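Side-chain contact in alternansucrase (Leuconostoc mesenteroides, PDB 6HVG), which belongs to glycoside hydrolase family 70, with a TIM-barrel-type core, choline-binding-type repeats and a bound calcium ion: residues L658-W661 with D665-Y668. Sequence-based numbering, arbitrary orientation.
Sequences LEDW and DPQY
Asp660 and Asp665 pack side by side in a small van der Waals contact, burying 128 Å² over both sides together, within the loop that leads from a parallel barrel strand into the next helix. The fold is the TIM-barrel-type core of glycoside hydrolase family 70: residues 658-661 run from the end of strand 657-658 into the loop, and residues 665-668 open helix 665-671. The closest CA atoms across the segments, those of Asp660 and Asp665, lie 6.3 Å apart. Both CB atoms point at the opposing segment, and the two side chains run past each other in opposite directions, their carboxylate planes only 12° apart. Each CB therefore meets the other's oxygen: Asp660 CB lies 3.2 Å from Asp665 OD2, and Asp665 CB lies 3.3 Å from Asp660 OD2. The like-charged oxygens, Asp660 OD2 and Asp665 OD2, remain 4.3 Å apart. With CG between backbone N and carbonyl carbon (chi1 65°), the Asp660 carboxylate reaches strand 678-679, where OD1 bonds to Met679 N and OD2 to Thr678 OG1. Asp624 OD1 is a second acidic oxygen close to Asp665 OD2. Trp661 turns its CB away from the helix, and its indole NE1 donates to Glu659 OE2 over 2.8 Å. That donor approaches on the anti side of the Glu659 carboxylate, 29° out of its plane.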
ATOM      1  N   LEU A 658       9.977   3.933 -20.031  1.00 41.19           N
ATOM      2  CA  LEU A 658      10.288   3.549 -18.658  1.00 40.66           C
ATOM      3  C   LEU A 658       9.142   3.967 -17.748  1.00 40.96           C
ATOM      4  O   LEU A 658       8.637   5.080 -17.859  1.00 42.56           O
ATOM      5  CB  LEU A 658      11.521   4.296 -18.158  1.00 40.14           C
ATOM      6  CG  LEU A 658      12.849   4.045 -18.835  1.00 41.46           C
ATOM      7  CD1 LEU A 658      13.857   5.080 -18.389  1.00 40.93           C
ATOM      8  CD2 LEU A 658      13.324   2.618 -18.558  1.00 43.46           C
ATOM      9  N   GLU A 659       8.759   3.092 -16.818  1.00 43.05           N
ATOM     10  CA  GLU A 659       7.957   3.463 -15.644  1.00 43.71           C
ATOM     11  C   GLU A 659       8.948   3.892 -14.562  1.00 44.60           C
ATOM     12  O   GLU A 659       9.408   3.057 -13.788  1.00 43.35           O
ATOM     13  CB  GLU A 659       7.130   2.289 -15.146  1.00 45.87           C
ATOM     14  CG  GLU A 659       6.032   2.649 -14.146  1.00 52.82           C
ATOM     15  CD  GLU A 659       5.689   1.536 -13.133  1.00 55.61           C
ATOM     16  OE1 GLU A 659       6.132   0.381 -13.270  1.00 57.24           O
ATOM     17  OE2 GLU A 659       4.960   1.815 -12.158  1.00 57.93           O
ATOM     18  N   ASP A 660       9.299   5.190 -14.555  1.00 42.65           N
ATOM     19  CA  ASP A 660      10.329   5.739 -13.679  1.00 41.07           C
ATOM     20  C   ASP A 660       9.793   6.920 -12.860  1.00 40.39           C
ATOM     21  O   ASP A 660       9.891   8.058 -13.276  1.00 42.04           O
ATOM     22  CB  ASP A 660      11.549   6.145 -14.499  1.00 40.28           C
ATOM     23  CG  ASP A 660      11.271   7.297 -15.470  1.00 42.46           C
ATOM     24  OD1 ASP A 660      10.120   7.401 -15.991  1.00 43.53           O
ATOM     25  OD2 ASP A 660      12.222   8.091 -15.724  1.00 41.17           O
ATOM     26  N   TRP A 661       9.242   6.627 -11.682  1.00 39.31           N
ATOM     27  CA  TRP A 661       8.468   7.604 -10.936  1.00 38.99           C
ATOM     28  C   TRP A 661       9.303   8.659 -10.202  1.00 42.10           C
ATOM     29  O   TRP A 661       8.822   9.766 -10.003  1.00 42.52           O
ATOM     30  CB  TRP A 661       7.550   6.912  -9.940  1.00 37.34           C
ATOM     31  CG  TRP A 661       6.454   6.127 -10.522  1.00 36.49           C
ATOM     32  CD1 TRP A 661       6.372   4.778 -10.597  1.00 37.16           C
ATOM     33  CD2 TRP A 661       5.254   6.633 -11.113  1.00 37.79           C
ATOM     34  NE1 TRP A 661       5.185   4.395 -11.198  1.00 37.14           N
ATOM     35  CE2 TRP A 661       4.481   5.520 -11.523  1.00 36.95           C
ATOM     36  CE3 TRP A 661       4.752   7.915 -11.339  1.00 36.61           C
ATOM     37  CZ2 TRP A 661       3.248   5.656 -12.145  1.00 36.01           C
ATOM     38  CZ3 TRP A 661       3.519   8.039 -11.943  1.00 36.17           C
ATOM     39  CH2 TRP A 661       2.785   6.922 -12.340  1.00 35.77           C
ATOM     40  N   ASP A 665      14.774  10.806 -11.851  1.00 43.54           N
ATOM     41  CA  ASP A 665      15.034   9.819 -12.891  1.00 44.47           C
ATOM     42  C   ASP A 665      15.213  10.439 -14.306  1.00 43.64           C
ATOM     43  O   ASP A 665      16.064  10.014 -15.071  1.00 39.33           O
ATOM     44  CB  ASP A 665      13.903   8.772 -12.936  1.00 47.73           C
ATOM     45  CG  ASP A 665      14.014   7.704 -11.846  1.00 46.88           C
ATOM     46  OD1 ASP A 665      15.031   7.699 -11.134  1.00 48.92           O
ATOM     47  OD2 ASP A 665      13.080   6.857 -11.727  1.00 44.80           O
ATOM     48  N   PRO A 666      14.398  11.431 -14.667  1.00 44.82           N
ATOM     49  CA  PRO A 666      14.597  12.064 -15.966  1.00 48.26           C
ATOM     50  C   PRO A 666      16.030  12.455 -16.255  1.00 48.58           C
ATOM     51  O   PRO A 666      16.516  12.192 -17.329  1.00 53.37           O
ATOM     52  CB  PRO A 666      13.727  13.310 -15.869  1.00 47.11           C
ATOM     53  CG  PRO A 666      12.581  12.850 -15.054  1.00 46.49           C
ATOM     54  CD  PRO A 666      13.195  11.948 -14.004  1.00 45.02           C
ATOM     55  N   GLN A 667      16.701  13.060 -15.288  1.00 48.43           N
ATOM     56  CA  GLN A 667      18.054  13.575 -15.474  1.00 48.60           C
ATOM     57  C   GLN A 667      19.065  12.440 -15.506  1.00 47.85           C
ATOM     58  O   GLN A 667      20.028  12.505 -16.264  1.00 45.91           O
ATOM     59  CB  GLN A 667      18.421  14.571 -14.365  1.00 52.22           C
ATOM     60  CG  GLN A 667      17.667  15.902 -14.394  1.00 57.60           C
ATOM     61  CD  GLN A 667      16.168  15.794 -14.044  1.00 60.47           C
ATOM     62  OE1 GLN A 667      15.750  14.935 -13.253  1.00 53.39           O
ATOM     63  NE2 GLN A 667      15.351  16.628 -14.689  1.00 62.56           N
ATOM     64  N   TYR A 668      18.843  11.396 -14.699  1.00 47.11           N
ATOM     65  CA  TYR A 668      19.643  10.177 -14.806  1.00 46.18           C
ATOM     66  C   TYR A 668      19.549   9.600 -16.217  1.00 46.01           C
ATOM     67  O   TYR A 668      20.559   9.368 -16.859  1.00 47.29           O
ATOM     68  CB  TYR A 668      19.177   9.115 -13.809  1.00 47.22           C
ATOM     69  CG  TYR A 668      19.941   7.814 -13.928  1.00 47.68           C
ATOM     70  CD1 TYR A 668      19.538   6.823 -14.818  1.00 47.66           C
ATOM     71  CD2 TYR A 668      21.063   7.580 -13.159  1.00 46.51           C
ATOM     72  CE1 TYR A 668      20.253   5.646 -14.947  1.00 49.30           C
ATOM     73  CE2 TYR A 668      21.770   6.404 -13.271  1.00 48.22           C
ATOM     74  CZ  TYR A 668      21.375   5.435 -14.157  1.00 48.22           C
ATOM     75  OH  TYR A 668      22.118   4.279 -14.251  1.00 46.46           O
TER